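Local coordinates for protein Sso-CP2 metallo-carboxypetidase (Sulfolobus solfataricus, PDB 4MMO) that probably works as a zinc-dependent M20-family carboxypeptidase, cleaving residues from the C-terminal ends of peptides, at residues A[347-352]-A[385-390]; A[173-178]-A[354-359]; A[145-148]-A[154-157]; A[67-72]-A[379-384]. All blocks are in the same frame, centred on the assembly; numbering follows the deposited sequence.

Contact 1. Residues A[347-352]-A[385-390]; sequences VRTSVN and LFVYKL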
loop_
_atom_site.group_PDB
_atom_site.type_symbol
_atom_site.label_atom_id
_atom_site.label_comp_id
_atom_site.label_asym_id
_atom_site.label_seq_id
_atom_site.Cartn_x
_atom_site.Cartn_y
_atom_site.Cartn_z
ATOM N N VAL A 347 11.120 13.588 25.747
ATOM C CA VAL A 347 11.273 14.511 26.867
ATOM C C VAL A 347 10.460 14.042 28.063
ATOM O O VAL A 347 9.347 13.543 27.908
ATOM C CB VAL A 347 10.770 15.927 26.503
ATOM C CG1 VAL A 347 10.827 16.863 27.711
ATOM C CG2 VAL A 347 11.570 16.509 25.366
ATOM N N ARG A 348 11.027 14.223 29.252
ATOM C CA ARG A 348 10.311 14.032 30.506
ATOM C C ARG A 348 10.836 15.029 31.523
ATOM O O ARG A 348 12.040 15.094 31.762
ATOM C CB ARG A 348 10.500 12.614 31.033
ATOM C CG ARG A 348 9.493 11.634 30.499
ATOM C CD ARG A 348 9.761 10.239 31.007
ATOM N NE ARG A 348 8.977 9.257 30.269
ATOM C CZ ARG A 348 9.341 7.996 30.066
ATOM N NH1 ARG A 348 10.489 7.536 30.552
ATOM N NH2 ARG A 348 8.550 7.189 29.376
ATOM N N THR A 349 9.936 15.807 32.116
ATOM C CA THR A 349 10.329 16.834 33.073
ATOM C C THR A 349 9.740 16.545 34.447
ATOM O O THR A 349 8.892 15.666 34.603
ATOM C CB THR A 349 9.886 18.234 32.610
ATOM O OG1 THR A 349 8.457 18.313 32.614
ATOM C CG2 THR A 349 10.413 18.524 31.214
ATOM N N SER A 350 10.189 17.305 35.438
ATOM C CA SER A 350 9.823 17.057 36.826
ATOM C C SER A 350 8.415 17.529 37.174
ATOM O O SER A 350 7.963 18.582 36.727
ATOM C CB SER A 350 10.823 17.740 37.758
ATOM O OG SER A 350 10.306 17.808 39.073
ATOM N N VAL A 351 7.735 16.742 37.999
ATOM C CA VAL A 351 6.432 17.118 38.526
ATOM C C VAL A 351 6.582 18.215 39.586
ATOM O O VAL A 351 5.605 18.851 39.978
ATOM C CB VAL A 351 5.713 15.885 39.132
ATOM C CG1 VAL A 351 6.406 15.425 40.423
ATOM C CG2 VAL A 351 4.232 16.171 39.372
ATOM N N ASN A 352 7.815 18.451 40.025
ATOM C CA ASN A 352 8.072 19.334 41.164
ATOM C C ASN A 352 8.390 20.772 40.791
ATOM O O ASN A 352 8.586 21.610 41.670
ATOM C CB ASN A 352 9.214 18.777 42.014
ATOM C CG ASN A 352 8.860 17.459 42.652
ATOM O OD1 ASN A 352 7.754 17.291 43.173
ATOM N ND2 ASN A 352 9.784 16.505 42.599
ATOM N N LEU A 385 12.737 20.650 21.601
ATOM C CA LEU A 385 13.481 21.832 21.187
ATOM C C LEU A 385 13.587 22.832 22.329
ATOM O O LEU A 385 14.643 23.417 22.558
ATOM C CB LEU A 385 12.808 22.497 19.984
ATOM C CG LEU A 385 12.651 21.621 18.745
ATOM C CD1 LEU A 385 12.031 22.433 17.619
ATOM C CD2 LEU A 385 13.990 21.021 18.316
ATOM N N PHE A 386 12.488 23.024 23.047
ATOM C CA PHE A 386 12.448 24.019 24.104
ATOM C C PHE A 386 13.276 23.569 25.304
ATOM O O PHE A 386 13.981 24.367 25.919
ATOM C CB PHE A 386 10.998 24.309 24.494
ATOM C CG PHE A 386 10.202 24.939 23.389
ATOM C CD1 PHE A 386 10.295 26.299 23.144
ATOM C CD2 PHE A 386 9.381 24.173 22.582
ATOM C CE1 PHE A 386 9.576 26.886 22.121
ATOM C CE2 PHE A 386 8.654 24.755 21.557
ATOM C CZ PHE A 386 8.753 26.113 21.325
ATOM N N VAL A 387 13.217 22.282 25.614
ATOM C CA VAL A 387 13.950 21.745 26.754
ATOM C C VAL A 387 15.448 21.626 26.465
ATOM O O VAL A 387 16.270 22.025 27.282
ATOM C CB VAL A 387 13.393 20.370 27.167
ATOM C CG1 VAL A 387 14.223 19.758 28.291
ATOM C CG2 VAL A 387 11.945 20.507 27.598
ATOM N N TYR A 388 15.801 21.086 25.302
ATOM C CA TYR A 388 17.197 20.768 25.010
ATOM C C TYR A 388 17.948 21.895 24.313
ATOM O O TYR A 388 19.109 22.154 24.631
ATOM C CB TYR A 388 17.284 19.489 24.175
ATOM C CG TYR A 388 16.761 18.272 24.904
ATOM C CD1 TYR A 388 17.168 17.992 26.203
ATOM C CD2 TYR A 388 15.851 17.418 24.306
ATOM C CE1 TYR A 388 16.690 16.889 26.879
ATOM C CE2 TYR A 388 15.365 16.308 24.978
ATOM C CZ TYR A 388 15.787 16.050 26.262
ATOM O OH TYR A 388 15.307 14.950 26.933
ATOM N N LYS A 389 17.299 22.566 23.368
ATOM C CA LYS A 389 17.976 23.606 22.601
ATOM C C LYS A 389 17.902 24.957 23.309
ATOM O O LYS A 389 18.888 25.689 23.350
ATOM C CB LYS A 389 17.414 23.694 21.183
ATOM C CG LYS A 389 17.283 22.347 20.489
ATOM C CD LYS A 389 18.618 21.615 20.417
ATOM C CE LYS A 389 18.490 20.304 19.654
ATOM N NZ LYS A 389 19.812 19.675 19.374
ATOM N N LEU A 390 16.740 25.282 23.873
ATOM C CA LEU A 390 16.581 26.522 24.632
ATOM C C LEU A 390 16.943 26.335 26.102
ATOM O O LEU A 390 17.039 27.307 26.853
ATOM C CB LEU A 390 15.150 27.056 24.520
ATOM C CG LEU A 390 14.814 27.961 23.334
ATOM C CD1 LEU A 390 13.357 28.384 23.418
ATOM C CD2 LEU A 390 15.711 29.190 23.279
HETATM O O HOH W 1 13.850 14.181 29.384
#
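The last residues of strand 337-348, on an antiparallel sheet, lie here against helix 383-389, whose flank they meet through Val-347. Strand 337-348 pairs with strand 178-190, and Thr-349 continues the pairing by a backbone bond to Leu-177; this is consistent with the paired linkers that join the two domains of an M20 peptidase. The nearest CA atoms, those of Val-347 and Val-387, are 7.7 Å apart, and direct contact across the gap is made by side chains. Val-347 divides its two methyls between two partners. With chi1 at 175°, CG1 stands anti to the backbone N and reaches CG2 of Val-387 at 3.8 Å. The other methyl, CG2, meets Tyr-388 CE2, also at 3.8 Å, obliquely to the ring, as the two side chains run past each other in opposite directions. Within the helix Val-387 CG1 lies 3.9 Å above the plane of the Tyr-388 ring, displaced toward its rim, and helps to fix how the ring is turned. Thr-349 CG2 adds a looser approach to Val-387, while its OG1 is hydrogen-bonded to the carbonyls of Ala-395 and Leu-177. The polar link goes through a water, which accepts from Arg-348 N at 2.8 Å and lies 3.0 Å from Tyr-388 OH; that hydroxyl is also hydrogen-bonded to the carbonyl O of Pro-346. The chemistry is therefore two-layered: methyl packing on the buried side and, at the more exposed tyrosine, a water-mediated and a direct bond that tie the phenol to the strand backbone.

Contact 2. Residues A[173-178]-A[354-359]; sequences PQIVLG and TVVKAM
Ile-175 and Met-359 bring the backbones of strand 174-176 and helix 354-367 closest, with their CA atoms 7.6 Å apart, a separation filled by side chains alone. This is alpha/beta packing: the helix packs on strand 174-176, which pairs in parallel with strand 372-374, the strand that follows the helix in the chain. Two close apolar touches and one looser one, all buried, carry the contact. At the first, Ile-175 extends its delta methyl CD1 to CG of Met-359 at 3.7 Å. Met-359 starts toward the strand, its CG anti to the backbone N (chi1 -159°), but two bends, chi2 65° and chi3 74°, carry its sulfur end off; beyond the contact it packs on Ile-161, Val-396 and Phe-430. Ile-175 in turn also touches Val-396, so strand 395-396 shares the same apolar cluster. At the second, Leu-177 and Val-356 meet at about a right angle. Ile-175 CG2 adds a longer approach to Val-356 CG1, at 4.4 Å. No hydrogen bond passes between the segments, so their direct contact is apolar: the single methyl CD2 of Leu-177 rests on both methyls of Val-356, 3.7 Å from CG2 and 4.0 Å from CG1.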
loop_
_atom_site.group_PDB
_atom_site.type_symbol
_atom_site.label_atom_id
_atom_site.label_comp_id
_atom_site.label_asym_id
_atom_site.label_seq_id
_atom_site.Cartn_x
_atom_site.Cartn_y
_atom_site.Cartn_z
ATOM N N PRO A 173 -9.090 17.497 33.958
ATOM C CA PRO A 173 -7.998 18.117 33.201
ATOM C C PRO A 173 -6.736 17.260 33.239
ATOM O O PRO A 173 -6.529 16.525 34.207
ATOM C CB PRO A 173 -7.775 19.446 33.926
ATOM C CG PRO A 173 -8.298 19.220 35.311
ATOM C CD PRO A 173 -9.448 18.277 35.157
ATOM N N GLN A 174 -5.915 17.352 32.195
ATOM C CA GLN A 174 -4.700 16.549 32.092
ATOM C C GLN A 174 -3.437 17.401 32.124
ATOM O O GLN A 174 -3.377 18.474 31.524
ATOM C CB GLN A 174 -4.730 15.704 30.818
ATOM C CG GLN A 174 -5.807 14.634 30.833
ATOM C CD GLN A 174 -5.799 13.786 29.587
ATOM O OE1 GLN A 174 -5.644 12.568 29.655
ATOM N NE2 GLN A 174 -5.974 14.424 28.434
ATOM N N ILE A 175 -2.437 16.905 32.846
ATOM C CA ILE A 175 -1.139 17.554 32.955
ATOM C C ILE A 175 -0.116 16.582 32.391
ATOM O O ILE A 175 -0.003 15.448 32.861
ATOM C CB ILE A 175 -0.769 17.866 34.423
ATOM C CG1 ILE A 175 -1.911 18.598 35.141
ATOM C CG2 ILE A 175 0.521 18.673 34.494
ATOM C CD1 ILE A 175 -2.234 19.956 34.590
ATOM N N VAL A 176 0.627 17.026 31.384
ATOM C CA VAL A 176 1.539 16.148 30.663
ATOM C C VAL A 176 2.968 16.679 30.736
ATOM O O VAL A 176 3.252 17.799 30.310
ATOM C CB VAL A 176 1.091 15.995 29.207
ATOM C CG1 VAL A 176 1.926 14.942 28.495
ATOM C CG2 VAL A 176 -0.396 15.623 29.157
ATOM N N LEU A 177 3.862 15.855 31.272
ATOM C CA LEU A 177 5.215 16.287 31.606
ATOM C C LEU A 177 6.256 15.865 30.574
ATOM O O LEU A 177 7.442 15.777 30.892
ATOM C CB LEU A 177 5.614 15.713 32.969
ATOM C CG LEU A 177 4.608 15.921 34.101
ATOM C CD1 LEU A 177 5.176 15.389 35.406
ATOM C CD2 LEU A 177 4.238 17.388 34.238
ATOM N N GLY A 178 5.825 15.599 29.345
ATOM C CA GLY A 178 6.765 15.196 28.317
ATOM C C GLY A 178 6.134 14.664 27.046
ATOM O O GLY A 178 4.921 14.709 26.867
ATOM N N THR A 354 7.776 24.579 39.654
ATOM C CA THR A 354 6.707 25.492 40.029
ATOM C C THR A 354 5.664 25.638 38.918
ATOM O O THR A 354 4.469 25.785 39.198
ATOM C CB THR A 354 7.259 26.875 40.396
ATOM O OG1 THR A 354 8.128 27.330 39.355
ATOM C CG2 THR A 354 8.039 26.806 41.703
ATOM N N VAL A 355 6.100 25.600 37.660
ATOM C CA VAL A 355 5.153 25.755 36.560
ATOM C C VAL A 355 4.176 24.586 36.586
ATOM O O VAL A 355 2.974 24.774 36.402
ATOM C CB VAL A 355 5.842 25.910 35.164
ATOM C CG1 VAL A 355 6.574 24.638 34.742
ATOM C CG2 VAL A 355 4.811 26.303 34.110
ATOM N N VAL A 356 4.679 23.386 36.866
ATOM C CA VAL A 356 3.801 22.222 36.962
ATOM C C VAL A 356 2.871 22.373 38.158
ATOM O O VAL A 356 1.665 22.141 38.052
ATOM C CB VAL A 356 4.595 20.902 37.067
ATOM C CG1 VAL A 356 3.673 19.734 37.400
ATOM C CG2 VAL A 356 5.327 20.623 35.763
ATOM N N LYS A 357 3.438 22.769 39.293
ATOM C CA LYS A 357 2.663 22.949 40.514
ATOM C C LYS A 357 1.548 23.956 40.293
ATOM O O LYS A 357 0.391 23.678 40.596
ATOM C CB LYS A 357 3.570 23.408 41.661
ATOM C CG LYS A 357 4.354 22.281 42.314
ATOM C CD LYS A 357 5.465 22.816 43.207
ATOM C CE LYS A 357 5.891 21.792 44.249
ATOM N NZ LYS A 357 7.034 22.276 45.071
ATOM N N ALA A 358 1.900 25.121 39.754
ATOM C CA ALA A 358 0.915 26.158 39.451
ATOM C C ALA A 358 -0.184 25.622 38.536
ATOM O O ALA A 358 -1.346 26.009 38.641
ATOM C CB ALA A 358 1.595 27.354 38.809
ATOM N N MET A 359 0.191 24.714 37.645
ATOM C CA MET A 359 -0.749 24.150 36.687
ATOM C C MET A 359 -1.702 23.151 37.361
ATOM O O MET A 359 -2.910 23.177 37.129
ATOM C CB MET A 359 0.032 23.476 35.558
ATOM C CG MET A 359 -0.741 23.285 34.282
ATOM S SD MET A 359 -1.231 24.814 33.445
ATOM C CE MET A 359 0.324 25.360 32.749
#

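Contact 3. Residues A[145-148]-A[154-157]; sequences EDYI and KLKA
Lys-154, whose aliphatic chain leans on Tyr-147, gives its carbonyl O to the ammonium group of Lys-130, and the carbonyl O of Lys-156 binds the same NZ, so two backbone oxygens of one loop grip a single charge. The loop follows helix 144-149 and leads into strand 159-161, closing the return leg of a beta-alpha-beta crossover from strand 128-134; the two strands are parallel, with strand 65-71 between them. The helix and loop are nearest at Ile-148 and Leu-155, with 7.8 Å between their CA atoms. Tyr-147, with CG anti to the backbone N (chi1 164°), directs its ring toward the loop, and its OH lies 4.2 Å from Lys-154 CE, the two side chains crossing at about a right angle. The lysine bends at chi3, 92°, which turns CE off the line of the preceding carbons. Its NZ goes on to a salt bridge with Glu-46 OE2, so the charged end is held by a partner beyond the crossover, while strand 53-58 adds Tyr-55 against Tyr-147, Lys-154 and Leu-155. The apolar half of the contact belongs to Leu-155, which points from the loop toward the helix and is touched by Leu-390 as well. A single methyl does the work: Leu-155 CD1 lies 4.2 Å from CE2 of Tyr-147, oblique to the ring, and 4.1 Å from CG1 of Ile-148.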
loop_
_atom_site.group_PDB
_atom_site.type_symbol
_atom_site.label_atom_id
_atom_site.label_comp_id
_atom_site.label_asym_id
_atom_site.label_seq_id
_atom_site.Cartn_x
_atom_site.Cartn_y
_atom_site.Cartn_z
ATOM N N GLU A 145 13.164 24.372 14.446
ATOM C CA GLU A 145 14.441 24.339 15.152
ATOM C C GLU A 145 15.388 25.413 14.631
ATOM O O GLU A 145 16.023 26.114 15.415
ATOM C CB GLU A 145 15.096 22.964 15.037
ATOM C CG GLU A 145 16.420 22.863 15.784
ATOM C CD GLU A 145 17.011 21.469 15.753
ATOM O OE1 GLU A 145 16.364 20.558 15.196
ATOM O OE2 GLU A 145 18.125 21.288 16.288
ATOM N N ASP A 146 15.476 25.539 13.308
ATOM C CA ASP A 146 16.357 26.525 12.691
ATOM C C ASP A 146 16.025 27.924 13.188
ATOM O O ASP A 146 16.916 28.737 13.430
ATOM C CB ASP A 146 16.241 26.479 11.164
ATOM C CG ASP A 146 16.844 25.222 10.567
ATOM O OD1 ASP A 146 17.773 24.655 11.179
ATOM O OD2 ASP A 146 16.393 24.803 9.481
ATOM N N TYR A 147 14.738 28.205 13.344
ATOM C CA TYR A 147 14.318 29.496 13.865
ATOM C C TYR A 147 14.729 29.673 15.330
ATOM O O TYR A 147 15.183 30.744 15.732
ATOM C CB TYR A 147 12.808 29.666 13.731
ATOM C CG TYR A 147 12.281 30.781 14.591
ATOM C CD1 TYR A 147 12.438 32.107 14.216
ATOM C CD2 TYR A 147 11.641 30.510 15.789
ATOM C CE1 TYR A 147 11.966 33.131 15.010
ATOM C CE2 TYR A 147 11.166 31.527 16.586
ATOM C CZ TYR A 147 11.331 32.835 16.194
ATOM O OH TYR A 147 10.858 33.851 16.988
ATOM N N ILE A 148 14.570 28.623 16.127
ATOM C CA ILE A 148 14.864 28.711 17.555
ATOM C C ILE A 148 16.361 28.862 17.801
ATOM O O ILE A 148 16.776 29.630 18.670
ATOM C CB ILE A 148 14.314 27.485 18.322
ATOM C CG1 ILE A 148 12.787 27.554 18.372
ATOM C CG2 ILE A 148 14.883 27.421 19.746
ATOM C CD1 ILE A 148 12.121 26.326 18.961
ATOM N N LYS A 154 16.683 35.748 22.484
ATOM C CA LYS A 154 15.379 36.399 22.430
ATOM C C LYS A 154 14.285 35.580 23.124
ATOM O O LYS A 154 13.343 36.139 23.682
ATOM C CB LYS A 154 14.977 36.670 20.977
ATOM C CG LYS A 154 13.554 37.195 20.829
ATOM C CD LYS A 154 13.366 38.039 19.577
ATOM C CE LYS A 154 12.899 37.212 18.396
ATOM N NZ LYS A 154 12.742 38.059 17.182
ATOM N N LEU A 155 14.422 34.258 23.090
ATOM C CA LEU A 155 13.386 33.363 23.593
ATOM C C LEU A 155 13.619 32.910 25.030
ATOM O O LEU A 155 12.885 32.062 25.537
ATOM C CB LEU A 155 13.288 32.133 22.691
ATOM C CG LEU A 155 12.815 32.413 21.267
ATOM C CD1 LEU A 155 12.951 31.158 20.419
ATOM C CD2 LEU A 155 11.378 32.911 21.270
ATOM N N LYS A 156 14.633 33.471 25.681
ATOM C CA LYS A 156 14.962 33.083 27.049
ATOM C C LYS A 156 13.758 33.238 27.969
ATOM O O LYS A 156 13.085 34.269 27.963
ATOM C CB LYS A 156 16.126 33.913 27.589
ATOM C CG LYS A 156 16.545 33.516 28.999
ATOM C CD LYS A 156 17.653 34.403 29.538
ATOM C CE LYS A 156 18.127 33.918 30.900
ATOM N NZ LYS A 156 19.295 34.696 31.392
ATOM N N ALA A 157 13.493 32.199 28.752
ATOM C CA ALA A 157 12.397 32.210 29.710
ATOM C C ALA A 157 12.710 31.215 30.819
ATOM O O ALA A 157 13.519 30.310 30.626
ATOM C CB ALA A 157 11.096 31.850 29.024
#

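Contact 4. Residues A[67-72]-A[379-384]; sequences LIYNHY and GTQPMG. With SO4 (sulfate ion), chain D.
Unusually for a polar group, the phenol oxygen of Tyr-69 makes the closest approach of the contact, to a carbon: OH lies 3.4 Å and CZ 3.8 Å from Pro-382 CG. The contact joins strand 65-71, central to the mixed sheet of the M20 fold, to the turn that leads into helix 383-389, close to the zinc site. With CG anti to the backbone N (chi1 167°), the tyrosine ring reaches over to that turn, and its OH is hydrogen-bonded to Glu-134 OE2. Replacing Tyr-69 by an alanine would probably leave Glu-134 without that mate and open a gap beside Pro-382. Two residues on, His-71 binds zinc through NE2, with Asp-104 and Glu-163. Gln-381 OE1 accepts from the backbone N of Glu-163, so it probably helps to place the backbone of a zinc ligand. Thr-380 N donates to a sulfate, probably from the crystallisation liquor, that is also bound by Arg-311 of the same chain and by His-197 of the second subunit; the 2.5 Å modelled from Thr-380 N to sulfate O4 is doubtfully short. Along the tyrosine ring, Gln-381 OE1 comes within 3.9 Å of Tyr-69 CE1, the amide plane turned 50° from the ring.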
loop_
_atom_site.group_PDB
_atom_site.type_symbol
_atom_site.label_atom_id
_atom_site.label_comp_id
_atom_site.label_asym_id
_atom_site.label_seq_id
_atom_site.Cartn_x
_atom_site.Cartn_y
_atom_site.Cartn_z
ATOM N N LEU A 67 7.361 31.342 28.593
ATOM C CA LEU A 67 7.263 31.149 27.149
ATOM C C LEU A 67 6.049 30.276 26.849
ATOM O O LEU A 67 5.950 29.158 27.349
ATOM C CB LEU A 67 8.539 30.487 26.613
ATOM C CG LEU A 67 8.605 30.215 25.104
ATOM C CD1 LEU A 67 8.441 31.497 24.308
ATOM C CD2 LEU A 67 9.918 29.542 24.742
ATOM N N ILE A 68 5.122 30.793 26.048
ATOM C CA ILE A 68 3.911 30.053 25.698
ATOM C C ILE A 68 3.949 29.615 24.234
ATOM O O ILE A 68 4.087 30.443 23.340
ATOM C CB ILE A 68 2.645 30.897 25.957
ATOM C CG1 ILE A 68 2.554 31.249 27.445
ATOM C CG2 ILE A 68 1.389 30.149 25.495
ATOM C CD1 ILE A 68 1.316 32.034 27.838
ATOM N N TYR A 69 3.820 28.310 24.010
ATOM C CA TYR A 69 3.836 27.734 22.670
ATOM C C TYR A 69 2.451 27.246 22.261
ATOM O O TYR A 69 1.772 26.554 23.019
ATOM C CB TYR A 69 4.838 26.572 22.599
ATOM C CG TYR A 69 4.718 25.717 21.350
ATOM C CD1 TYR A 69 3.839 24.643 21.305
ATOM C CD2 TYR A 69 5.487 25.980 20.222
ATOM C CE1 TYR A 69 3.721 23.860 20.175
ATOM C CE2 TYR A 69 5.376 25.196 19.079
ATOM C CZ TYR A 69 4.491 24.140 19.064
ATOM O OH TYR A 69 4.366 23.357 17.938
ATOM N N ASN A 70 2.043 27.617 21.052
ATOM C CA ASN A 70 0.845 27.068 20.423
ATOM C C ASN A 70 1.079 26.989 18.917
ATOM O O ASN A 70 2.084 27.489 18.425
ATOM C CB ASN A 70 -0.380 27.932 20.729
ATOM C CG ASN A 70 -0.851 27.795 22.166
ATOM O OD1 ASN A 70 -0.645 28.688 22.987
ATOM N ND2 ASN A 70 -1.502 26.679 22.472
ATOM N N HIS A 71 0.171 26.355 18.185
ATOM C CA HIS A 71 0.292 26.309 16.728
ATOM C C HIS A 71 -1.030 26.642 16.059
ATOM O O HIS A 71 -2.084 26.152 16.469
ATOM C CB HIS A 71 0.822 24.953 16.257
ATOM C CG HIS A 71 -0.079 23.800 16.577
ATOM N ND1 HIS A 71 -1.159 23.463 15.799
ATOM C CD2 HIS A 71 -0.043 22.907 17.593
ATOM C CE1 HIS A 71 -1.758 22.401 16.322
ATOM N NE2 HIS A 71 -1.101 22.048 17.408
ATOM N N TYR A 72 -0.962 27.491 15.035
ATOM C CA TYR A 72 -2.161 27.966 14.349
ATOM C C TYR A 72 -2.547 27.085 13.161
ATOM O O TYR A 72 -3.631 27.237 12.603
ATOM C CB TYR A 72 -1.996 29.425 13.906
ATOM C CG TYR A 72 -0.871 29.675 12.925
ATOM C CD1 TYR A 72 -1.079 29.567 11.552
ATOM C CD2 TYR A 72 0.390 30.043 13.368
ATOM C CE1 TYR A 72 -0.054 29.803 10.653
ATOM C CE2 TYR A 72 1.422 30.284 12.479
ATOM C CZ TYR A 72 1.195 30.160 11.122
ATOM O OH TYR A 72 2.223 30.400 10.239
ATOM N N GLY A 379 1.983 10.489 22.147
ATOM C CA GLY A 379 2.309 11.160 20.902
ATOM C C GLY A 379 3.510 12.077 21.013
ATOM O O GLY A 379 4.259 12.029 21.995
ATOM N N THR A 380 3.677 12.923 20.000
ATOM C CA THR A 380 4.882 13.731 19.845
ATOM C C THR A 380 4.544 15.207 19.688
ATOM O O THR A 380 3.475 15.567 19.200
ATOM C CB THR A 380 5.699 13.261 18.622
ATOM O OG1 THR A 380 6.128 11.910 18.830
ATOM C CG2 THR A 380 6.930 14.146 18.391
ATOM N N GLN A 381 5.481 16.051 20.105
ATOM C CA GLN A 381 5.324 17.495 20.078
ATOM C C GLN A 381 6.746 18.054 20.180
ATOM O O GLN A 381 7.628 17.375 20.702
ATOM C CB GLN A 381 4.448 17.926 21.264
ATOM C CG GLN A 381 3.932 19.352 21.220
ATOM C CD GLN A 381 2.986 19.713 22.367
ATOM O OE1 GLN A 381 2.585 20.871 22.489
ATOM N NE2 GLN A 381 2.623 18.734 23.202
ATOM N N PRO A 382 6.994 19.272 19.662
ATOM C CA PRO A 382 8.388 19.748 19.673
ATOM C C PRO A 382 8.879 20.273 21.034
ATOM O O PRO A 382 9.682 21.207 21.096
ATOM C CB PRO A 382 8.382 20.855 18.609
ATOM C CG PRO A 382 6.982 21.347 18.592
ATOM C CD PRO A 382 6.126 20.142 18.845
ATOM N N MET A 383 8.414 19.651 22.113
ATOM C CA MET A 383 8.852 19.990 23.462
ATOM C C MET A 383 10.367 19.868 23.582
ATOM O O MET A 383 11.010 20.651 24.285
ATOM C CB MET A 383 8.177 19.054 24.462
ATOM C CG MET A 383 8.300 19.459 25.915
ATOM S SD MET A 383 7.134 18.518 26.924
ATOM C CE MET A 383 7.606 19.020 28.574
ATOM N N GLY A 384 10.930 18.890 22.878
ATOM C CA GLY A 384 12.362 18.639 22.902
ATOM C C GLY A 384 13.207 19.843 22.545
ATOM O O GLY A 384 14.275 20.043 23.118
HETATM S S SO4 D . 1.450 13.327 17.175
HETATM O O1 SO4 D . 1.152 12.779 15.857
HETATM O O2 SO4 D . 1.682 14.777 17.079
HETATM O O3 SO4 D . 0.321 12.929 18.026
HETATM O O4 SO4 D . 2.661 12.721 17.717
#

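How the contacts relate
From the N terminus, contact 4 opens first, on strand 65-71, and closes at 379-384, the widest loop of the four. Contact 3 opens and shuts within it, joining helix 144-149 to the loop before strand 159-161. Contact 2 also lies wholly within that span, from 173-178 to 354-359. Contact 1 opens at 347-352, before contact 2 has closed, and ends at 385-390, just after contact 4 does; it thus crosses both. Helix 383-389 serves contacts 1 and 4, and Leu-390 reaches Ile-148 and Leu-155 of contact 3. Together they join the mixed sheet, helices 144-149, 354-367 and 383-389, strand 174-176 and the end of strand 337-348; contact 4 alone holds a zinc ligand.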